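Side-chain contacts in ORF99 (Acidianus Filamentous Virus 1, PDB 3DF6), which is of unknown function but is heat- and acid-stable and probably related to the AcrID1 anti-CRISPR family: residues 36-41 and 85-90; 48-53 and 77-82; 60-63 and 69-72. The protein carries 2 engineered substitutions. All coordinates share one frame; numbering follows the deposited sequence.

Contact 1. Residues 36-41 and 85-90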
loop_
_atom_site.group_PDB
_atom_site.type_symbol
_atom_site.label_atom_id
_atom_site.label_comp_id
_atom_site.label_asym_id
_atom_site.label_seq_id
_atom_site.Cartn_x
_atom_site.Cartn_y
_atom_site.Cartn_z
ATOM N N LEU C 36 12.933 16.947 2.385
ATOM C CA LEU C 36 11.603 17.517 2.633
ATOM C C LEU C 36 10.492 16.502 2.450
ATOM O O LEU C 36 9.555 16.468 3.252
ATOM C CB LEU C 36 11.336 18.734 1.736
ATOM C CG LEU C 36 12.172 19.961 2.087
ATOM C CD1 LEU C 36 12.194 20.968 0.931
ATOM C CD2 LEU C 36 11.708 20.615 3.393
ATOM N N GLU C 37 10.594 15.700 1.389
ATOM C CA GLU C 37 9.616 14.652 1.148
ATOM C C GLU C 37 9.705 13.574 2.247
ATOM O O GLU C 37 8.661 13.133 2.772
ATOM C CB GLU C 37 9.767 14.057 -0.272
ATOM C CG GLU C 37 9.855 15.141 -1.421
ATOM C CD GLU C 37 9.990 14.511 -2.815
ATOM O OE1 GLU C 37 10.870 13.624 -3.004
ATOM O OE2 GLU C 37 9.211 14.906 -3.736
ATOM N N PHE C 38 10.926 13.159 2.587
ATOM C CA PHE C 38 11.148 12.139 3.620
ATOM C C PHE C 38 10.574 12.566 4.978
ATOM O O PHE C 38 9.933 11.773 5.660
ATOM C CB PHE C 38 12.638 11.780 3.704
ATOM C CG PHE C 38 12.940 10.548 4.541
ATOM C CD1 PHE C 38 12.709 9.278 4.046
ATOM C CD2 PHE C 38 13.514 10.676 5.802
ATOM C CE1 PHE C 38 12.988 8.136 4.814
ATOM C CE2 PHE C 38 13.814 9.542 6.582
ATOM C CZ PHE C 38 13.533 8.262 6.073
ATOM N N GLU C 39 10.790 13.825 5.340
ATOM C CA GLU C 39 10.266 14.416 6.570
ATOM C C GLU C 39 8.742 14.509 6.592
ATOM O O GLU C 39 8.086 14.230 7.614
ATOM C CB GLU C 39 10.929 15.785 6.808
ATOM C CG GLU C 39 12.358 15.608 7.261
ATOM C CD GLU C 39 13.125 16.898 7.399
ATOM O OE1 GLU C 39 12.572 17.982 7.088
ATOM O OE2 GLU C 39 14.301 16.809 7.827
ATOM N N GLU C 40 8.192 14.877 5.453
ATOM C CA GLU C 40 6.759 14.872 5.232
ATOM C C GLU C 40 6.167 13.469 5.388
ATOM O O GLU C 40 5.095 13.319 5.965
ATOM C CB GLU C 40 6.460 15.453 3.843
ATOM C CG GLU C 40 5.007 15.703 3.552
ATOM C CD GLU C 40 4.336 16.659 4.520
ATOM O OE1 GLU C 40 4.990 17.630 4.982
ATOM O OE2 GLU C 40 3.131 16.434 4.798
ATOM N N LEU C 41 6.877 12.457 4.887
ATOM C CA LEU C 41 6.453 11.054 4.961
ATOM C C LEU C 41 6.265 10.560 6.408
ATOM O O LEU C 41 5.269 9.905 6.737
ATOM C CB LEU C 41 7.487 10.160 4.262
ATOM C CG LEU C 41 7.211 8.647 4.135
ATOM C CD1 LEU C 41 6.048 8.390 3.175
ATOM C CD2 LEU C 41 8.456 7.899 3.659
ATOM N N TYR C 85 17.072 10.180 0.120
ATOM C CA TYR C 85 16.773 8.913 0.769
ATOM C C TYR C 85 16.111 8.041 -0.275
ATOM O O TYR C 85 15.022 8.367 -0.756
ATOM C CB TYR C 85 15.845 9.145 1.992
ATOM C CG TYR C 85 16.450 10.127 3.008
ATOM C CD1 TYR C 85 17.044 9.671 4.191
ATOM C CD2 TYR C 85 16.465 11.507 2.758
ATOM C CE1 TYR C 85 17.620 10.569 5.110
ATOM C CE2 TYR C 85 17.050 12.412 3.658
ATOM C CZ TYR C 85 17.624 11.939 4.828
ATOM O OH TYR C 85 18.204 12.844 5.715
ATOM N N THR C 86 16.802 6.979 -0.686
ATOM C CA THR C 86 16.197 5.993 -1.574
ATOM C C THR C 86 15.368 4.996 -0.741
ATOM O O THR C 86 15.914 4.132 -0.052
ATOM C CB THR C 86 17.238 5.240 -2.421
ATOM O OG1 THR C 86 17.975 6.174 -3.212
ATOM C CG2 THR C 86 16.565 4.240 -3.349
ATOM N N VAL C 87 14.051 5.118 -0.835
ATOM C CA VAL C 87 13.142 4.262 -0.085
ATOM C C VAL C 87 12.932 2.942 -0.833
ATOM O O VAL C 87 12.586 2.929 -2.028
ATOM C CB VAL C 87 11.807 4.986 0.209
ATOM C CG1 VAL C 87 10.809 4.053 0.928
ATOM C CG2 VAL C 87 12.046 6.255 1.053
ATOM N N LEU C 88 13.116 1.837 -0.109
ATOM C CA LEU C 88 13.012 0.495 -0.676
ATOM C C LEU C 88 11.754 -0.233 -0.233
ATOM O O LEU C 88 11.255 -1.114 -0.940
ATOM C CB LEU C 88 14.245 -0.340 -0.322
ATOM C CG LEU C 88 15.554 0.292 -0.829
ATOM C CD1 LEU C 88 16.723 -0.418 -0.153
ATOM C CD2 LEU C 88 15.635 0.171 -2.336
ATOM N N SER C 89 11.261 0.142 0.941
ATOM C CA SER C 89 10.032 -0.433 1.509
ATOM C C SER C 89 9.446 0.501 2.561
ATOM O O SER C 89 10.194 1.263 3.209
ATOM C CB SER C 89 10.316 -1.805 2.135
ATOM O OG SER C 89 9.105 -2.436 2.536
ATOM N N ILE C 90 8.119 0.445 2.711
ATOM C CA ILE C 90 7.369 1.104 3.750
ATOM C C ILE C 90 6.323 0.071 4.239
ATOM O O ILE C 90 5.680 -0.600 3.418
ATOM C CB ILE C 90 6.639 2.398 3.248
ATOM C CG1 ILE C 90 7.619 3.369 2.577
ATOM C CG2 ILE C 90 5.990 3.124 4.455
ATOM C CD1 ILE C 90 6.971 4.669 1.922
#
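Phe-38 has its CG anti to the backbone N (chi1 -169°), and Tyr-85 has its CG anti to its own carbonyl carbon; together these torsions bring the two rings face to face between helix and strand. The planes differ by only 6° and the centroids of the Phe-38 and Tyr-85 rings lie 4.3 Å apart, an offset stack. The slip shows in the atoms: Tyr-85 CD1 lies over the centre of the phenyl face, and Phe-38 CD2 over the centre of the phenol. Although the rings are nearly parallel, the two side chains meet almost at right angles as they leave their backbones. Tyr-85 CB joins the stack, 3.8 Å from Phe-38 CD1 and off-centre over the same ring, where it makes a CH-pi contact. A different approach is used by Val-87, whose CG2 comes to the phenyl edge near its plane, 4.3 Å from Phe-38 CD1.

One helical turn further on, Leu-41 and Ile-90 meet tip to tip. Ile-90 CD1 touches both methyls of the leucine fork, at 4.0 Å from Leu-41 CD1 and 4.0 Å from Leu-41 CD2. The strand can present Ile-90 here, after Tyr-85 and Val-87, because Leu-88 and Ser-89 both face Glu-76 in a classic beta bulge, which shifts the alternation by one residue. No hydrogen bond crosses this interface, and Phe-38, Leu-41, Val-87 and Ile-90 are all buried.

The Phe-38 ring also meets Tyr-77 edge-to-face, while Leu-41 touches Val-14 of helix 3-18. The axes of the two segments come within 9.9 Å and are inclined by 46°, a clear case of helix-on-sheet packing: helix 35-42 covers one face of an antiparallel sheet through apolar and aromatic side chains.

Contact 2. Residues 48-53 and 77-82; sequences SNSAEN and YVRQPE
The direct touch between the two strands is polar but not bonded. Ser-50 OG comes 4.1 Å from Arg-79 NH2, arriving at the guanidinium edge near its plane, and stands 4.2 Å from Tyr-77 OH. Neither separation is a hydrogen bond, and the two segments bury just 43 Å² between them.

The hydrogen bonds that join these groups run through Asp-59 on the intervening strand: OD1 binds Ser-50 OG, while OD2 binds Tyr-77 OH. One carboxylate therefore spans the gap, using a separate oxygen for each hydroxyl.

The flat groups meet edge against face. Tyr-77 has its CG between the backbone N and the carbonyl carbon (chi1 62°), and the Arg-79 chain, extended from CG to NE, passes along the edge of the phenol with CG near the ring plane. The guanidinium thus presents its face to the phenol edge, the two planes about perpendicular, and Tyr-77 CE1 lies 3.8 Å above the plane of the Arg-79 guanidinium, over its centre. At the far end Tyr-77 OH and Arg-79 NH2 are 3.1 Å apart, yet the angle is too poor for a hydrogen bond. Phe-57 completes the cluster, in a cation-pi contact with Arg-79 and with its ring inclined by about 10° to that of Tyr-77.

Long-range electrostatics may add a little, since Glu-52 OE1 lies 6.7 Å from Arg-79 NE, opposite charges that do not touch.

Strands 47-53 and 69-80 are second neighbours in the antiparallel sheet, separated by strand 56-64, so the contact reaches over that intervening strand. Helix 35-42 lies beyond Tyr-77; beyond Arg-79 comes Tyr-85 of strand 84-96.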
loop_
_atom_site.group_PDB
_atom_site.type_symbol
_atom_site.label_atom_id
_atom_site.label_comp_id
_atom_site.label_asym_id
_atom_site.label_seq_id
_atom_site.Cartn_x
_atom_site.Cartn_y
_atom_site.Cartn_z
ATOM N N SER C 48 10.999 6.585 17.955
ATOM C CA SER C 48 11.679 6.065 16.796
ATOM C C SER C 48 12.837 5.191 17.208
ATOM O O SER C 48 13.387 5.343 18.302
ATOM C CB SER C 48 12.200 7.216 15.902
ATOM O OG SER C 48 13.352 7.818 16.486
ATOM N N ASN C 49 13.178 4.283 16.299
ATOM C CA ASN C 49 14.385 3.476 16.400
ATOM C C ASN C 49 14.940 3.413 14.992
ATOM O O ASN C 49 14.194 3.382 14.034
ATOM C CB ASN C 49 14.068 2.060 16.907
ATOM C CG ASN C 49 15.316 1.267 17.284
ATOM O OD1 ASN C 49 16.236 1.786 17.935
ATOM N ND2 ASN C 49 15.341 -0.007 16.888
ATOM N N SER C 50 16.260 3.436 14.871
ATOM C CA SER C 50 16.882 3.386 13.557
ATOM C C SER C 50 17.995 2.357 13.609
ATOM O O SER C 50 18.857 2.450 14.465
ATOM C CB SER C 50 17.472 4.755 13.194
ATOM O OG SER C 50 18.173 4.708 11.968
ATOM N N ALA C 51 17.956 1.379 12.709
ATOM C CA ALA C 51 18.955 0.316 12.681
ATOM C C ALA C 51 19.580 0.286 11.294
ATOM O O ALA C 51 18.869 0.341 10.289
ATOM C CB ALA C 51 18.305 -1.025 12.999
ATOM N N GLU C 52 20.907 0.224 11.259
ATOM C CA GLU C 52 21.670 0.101 10.025
ATOM C C GLU C 52 22.187 -1.319 9.862
ATOM O O GLU C 52 22.791 -1.901 10.779
ATOM C CB GLU C 52 22.856 1.075 10.015
ATOM C CG GLU C 52 23.595 1.190 8.670
ATOM C CD GLU C 52 24.869 2.031 8.769
ATOM O OE1 GLU C 52 24.998 2.800 9.740
ATOM O OE2 GLU C 52 25.749 1.914 7.889
ATOM N N ASN C 53 21.975 -1.866 8.672
ATOM C CA ASN C 53 22.479 -3.179 8.339
ATOM C C ASN C 53 22.903 -3.205 6.872
ATOM O O ASN C 53 22.087 -2.921 6.005
ATOM C CB ASN C 53 21.375 -4.203 8.601
ATOM C CG ASN C 53 21.852 -5.623 8.437
ATOM O OD1 ASN C 53 23.036 -5.888 8.399
ATOM N ND2 ASN C 53 20.913 -6.545 8.324
ATOM N N TYR C 77 15.466 2.282 3.896
ATOM C CA TYR C 77 16.063 3.247 2.972
ATOM C C TYR C 77 17.583 3.216 2.912
ATOM O O TYR C 77 18.254 2.701 3.828
ATOM C CB TYR C 77 15.601 4.685 3.287
ATOM C CG TYR C 77 15.993 5.207 4.664
ATOM C CD1 TYR C 77 17.161 5.955 4.853
ATOM C CD2 TYR C 77 15.191 4.939 5.775
ATOM C CE1 TYR C 77 17.510 6.432 6.129
ATOM C CE2 TYR C 77 15.518 5.404 7.027
ATOM C CZ TYR C 77 16.669 6.152 7.203
ATOM O OH TYR C 77 16.963 6.598 8.462
ATOM N N VAL C 78 18.108 3.805 1.832
ATOM C CA VAL C 78 19.537 4.069 1.690
ATOM C C VAL C 78 19.760 5.590 1.686
ATOM O O VAL C 78 19.082 6.325 0.966
ATOM C CB VAL C 78 20.112 3.406 0.425
ATOM C CG1 VAL C 78 21.617 3.704 0.274
ATOM C CG2 VAL C 78 19.856 1.885 0.445
ATOM N N ARG C 79 20.697 6.054 2.513
ATOM C CA ARG C 79 21.040 7.477 2.568
ATOM C C ARG C 79 21.958 7.873 1.406
ATOM O O ARG C 79 23.054 7.332 1.251
ATOM C CB ARG C 79 21.697 7.834 3.897
ATOM C CG ARG C 79 20.807 7.681 5.113
ATOM C CD ARG C 79 21.440 8.386 6.333
ATOM N NE ARG C 79 20.982 7.765 7.576
ATOM C CZ ARG C 79 20.038 8.247 8.387
ATOM N NH1 ARG C 79 19.429 9.406 8.136
ATOM N NH2 ARG C 79 19.707 7.562 9.470
ATOM N N GLN C 80 21.495 8.825 0.602
ATOM C CA GLN C 80 22.236 9.289 -0.569
ATOM C C GLN C 80 22.934 10.637 -0.307
ATOM O O GLN C 80 22.674 11.280 0.720
ATOM C CB GLN C 80 21.298 9.350 -1.785
ATOM C CG GLN C 80 20.548 8.018 -2.059
ATOM C CD GLN C 80 21.453 6.912 -2.611
ATOM O OE1 GLN C 80 22.627 7.147 -2.913
ATOM N NE2 GLN C 80 20.899 5.711 -2.765
ATOM N N PRO C 81 23.839 11.066 -1.221
ATOM C CA PRO C 81 24.462 12.380 -1.035
ATOM C C PRO C 81 23.459 13.504 -1.337
ATOM O O PRO C 81 22.425 13.254 -1.966
ATOM C CB PRO C 81 25.625 12.387 -2.054
ATOM C CG PRO C 81 25.669 11.004 -2.661
ATOM C CD PRO C 81 24.309 10.397 -2.450
ATOM N N GLU C 82 23.774 14.725 -0.898
ATOM C CA GLU C 82 22.849 15.867 -0.957
ATOM C C GLU C 82 21.541 15.544 -0.243
ATOM O O GLU C 82 20.467 15.994 -0.664
ATOM C CB GLU C 82 22.568 16.335 -2.395
ATOM C CG GLU C 82 23.502 17.425 -2.907
ATOM C CD GLU C 82 24.727 16.871 -3.597
ATOM O OE1 GLU C 82 24.640 15.774 -4.190
ATOM O OE2 GLU C 82 25.778 17.542 -3.561
#

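Contact 3. Residues 60-63 and 69-72; sequences EYSY and AMKK. Engineered in segment 69-72: Met-70 (natural residue Ile).
Lys-71 O is approached by three groups of the opposite strand. Tyr-63 N makes the true hydrogen bond, 2.8 Å from Lys-71 O with an N-H...O angle of 151°. Ser-62 CA adds a CA-H...O contact at 3.4 Å to Lys-71 O, and the Tyr-63 ring turns its edge to this oxygen, with Tyr-63 CD2 3.5 Å from Lys-71 O in the plane of the ring. The return bond is straighter: Lys-71 N lies 2.9 Å from Tyr-63 O at 169°. These two bonds define Tyr-63 and Lys-71 as an antiparallel hydrogen-bonded pair, with Ser-62 and Lys-72 as the next, non-hydrogen-bonded one.

On the face carrying Ser-62, the extended Lys-72 chain passes Glu-60 at a slant. Glu-60 OE2 is nearer to Lys-72 CD (3.7 Å) than to Lys-72 NZ (4.0 Å), so this salt bridge is long, and the ammonium has a stronger partner in Asp-95. Ser-62 CB touches the selenium of Met-70, an engineered selenomethionine, at 3.8 Å to SE.

On the other face Tyr-63 and Lys-71 diverge. Lys-71 bends at chi2 (-83°), which carries NZ away from the tyrosine to a salt bridge with Asp-20 and a hydrogen bond with Asn-94. Tyr-63 OH instead bonds to Ile-42 O at the end of helix 35-42.

Strands 56-64 and 69-80 form a beta hairpin within the sheet, flanked by strands 47-53 and 84-96. Leu-18 of helix 3-18 packs on both Tyr-63 and Lys-71, placing this face beneath that helix.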
loop_
_atom_site.group_PDB
_atom_site.type_symbol
_atom_site.label_atom_id
_atom_site.label_comp_id
_atom_site.label_asym_id
_atom_site.label_seq_id
_atom_site.Cartn_x
_atom_site.Cartn_y
_atom_site.Cartn_z
ATOM N N GLU C 60 11.942 2.457 12.558
ATOM C CA GLU C 60 10.636 2.124 13.075
ATOM C C GLU C 60 10.113 3.352 13.809
ATOM O O GLU C 60 10.726 3.796 14.769
ATOM C CB GLU C 60 10.770 0.952 14.032
ATOM C CG GLU C 60 9.472 0.532 14.685
ATOM C CD GLU C 60 9.724 -0.547 15.737
ATOM O OE1 GLU C 60 10.771 -1.235 15.655
ATOM O OE2 GLU C 60 8.892 -0.697 16.644
ATOM N N TYR C 61 9.007 3.899 13.333
ATOM C CA TYR C 61 8.401 5.093 13.920
ATOM C C TYR C 61 7.069 4.722 14.538
ATOM O O TYR C 61 6.244 4.100 13.889
ATOM C CB TYR C 61 8.177 6.145 12.851
ATOM C CG TYR C 61 9.442 6.507 12.096
ATOM C CD1 TYR C 61 10.434 7.294 12.693
ATOM C CD2 TYR C 61 9.643 6.064 10.800
ATOM C CE1 TYR C 61 11.621 7.634 11.987
ATOM C CE2 TYR C 61 10.802 6.401 10.085
ATOM C CZ TYR C 61 11.777 7.177 10.681
ATOM O OH TYR C 61 12.907 7.503 9.964
ATOM N N SER C 62 6.862 5.124 15.788
ATOM C CA SER C 62 5.642 4.796 16.525
ATOM C C SER C 62 4.802 6.072 16.734
ATOM O O SER C 62 5.355 7.149 17.012
ATOM C CB SER C 62 6.020 4.134 17.865
ATOM O OG SER C 62 6.754 2.929 17.609
ATOM N N TYR C 63 3.476 5.943 16.587
ATOM C CA TYR C 63 2.551 7.070 16.706
ATOM C C TYR C 63 1.429 6.643 17.650
ATOM O O TYR C 63 0.783 5.608 17.404
ATOM C CB TYR C 63 1.953 7.462 15.325
ATOM C CG TYR C 63 2.989 7.678 14.217
ATOM C CD1 TYR C 63 3.357 8.973 13.826
ATOM C CD2 TYR C 63 3.608 6.597 13.584
ATOM C CE1 TYR C 63 4.306 9.182 12.822
ATOM C CE2 TYR C 63 4.558 6.796 12.579
ATOM C CZ TYR C 63 4.897 8.098 12.212
ATOM O OH TYR C 63 5.829 8.305 11.219
ATOM N N ALA C 69 -4.169 1.917 21.282
ATOM C CA ALA C 69 -3.761 1.637 19.921
ATOM C C ALA C 69 -2.519 2.449 19.593
ATOM O O ALA C 69 -2.406 3.617 19.952
ATOM C CB ALA C 69 -4.884 1.951 18.964
HETATM N N MSE C 70 -1.577 1.797 18.941
HETATM C CA MSE C 70 -0.393 2.441 18.427
HETATM C C MSE C 70 -0.248 2.115 16.942
HETATM O O MSE C 70 -0.539 1.008 16.515
HETATM C CB MSE C 70 0.809 1.949 19.218
HETATM C CG MSE C 70 2.062 1.979 18.452
HETATM SE SE MSE C 70 3.511 1.890 19.660
HETATM C CE MSE C 70 3.911 0.008 19.596
ATOM N N LYS C 71 0.169 3.091 16.152
ATOM C CA LYS C 71 0.477 2.862 14.741
ATOM C C LYS C 71 1.985 2.815 14.624
ATOM O O LYS C 71 2.674 3.672 15.195
ATOM C CB LYS C 71 -0.076 3.981 13.846
ATOM C CG LYS C 71 -1.600 4.052 13.643
ATOM C CD LYS C 71 -2.066 3.103 12.560
ATOM C CE LYS C 71 -3.597 3.076 12.427
ATOM N NZ LYS C 71 -3.913 2.063 11.385
ATOM N N LYS C 72 2.502 1.806 13.925
ATOM C CA LYS C 72 3.945 1.712 13.692
ATOM C C LYS C 72 4.249 1.725 12.205
ATOM O O LYS C 72 3.604 1.017 11.417
ATOM C CB LYS C 72 4.547 0.461 14.314
ATOM C CG LYS C 72 4.479 0.436 15.870
ATOM C CD LYS C 72 5.203 -0.833 16.374
ATOM C CE LYS C 72 5.287 -0.886 17.885
ATOM N NZ LYS C 72 5.691 -2.256 18.437
#

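All three contacts reach the same antiparallel sheet but differ in depth and chemistry. Contact 1 is the buried one, apolar and aromatic, where a helix lies on the sheet. Contact 3 is partly buried and ties adjacent strands of a hairpin by backbone bonds, with lysines on both faces, one buried and one partly exposed, each paired to an acid. Contact 2, more exposed, bridges second-neighbour strands through side chains alone. Contacts 2 and 3 share strand 69-80, whose neighbour 84-96 serves contact 1. Phe-38 links the sites: its CZ lies 3.6 Å from Tyr-77 CE2 and 4.0 Å from Tyr-61 OH. Thr-86 N bonding to Val-78 O, and Glu-60 N to Asn-49 O, continue the sheet between them.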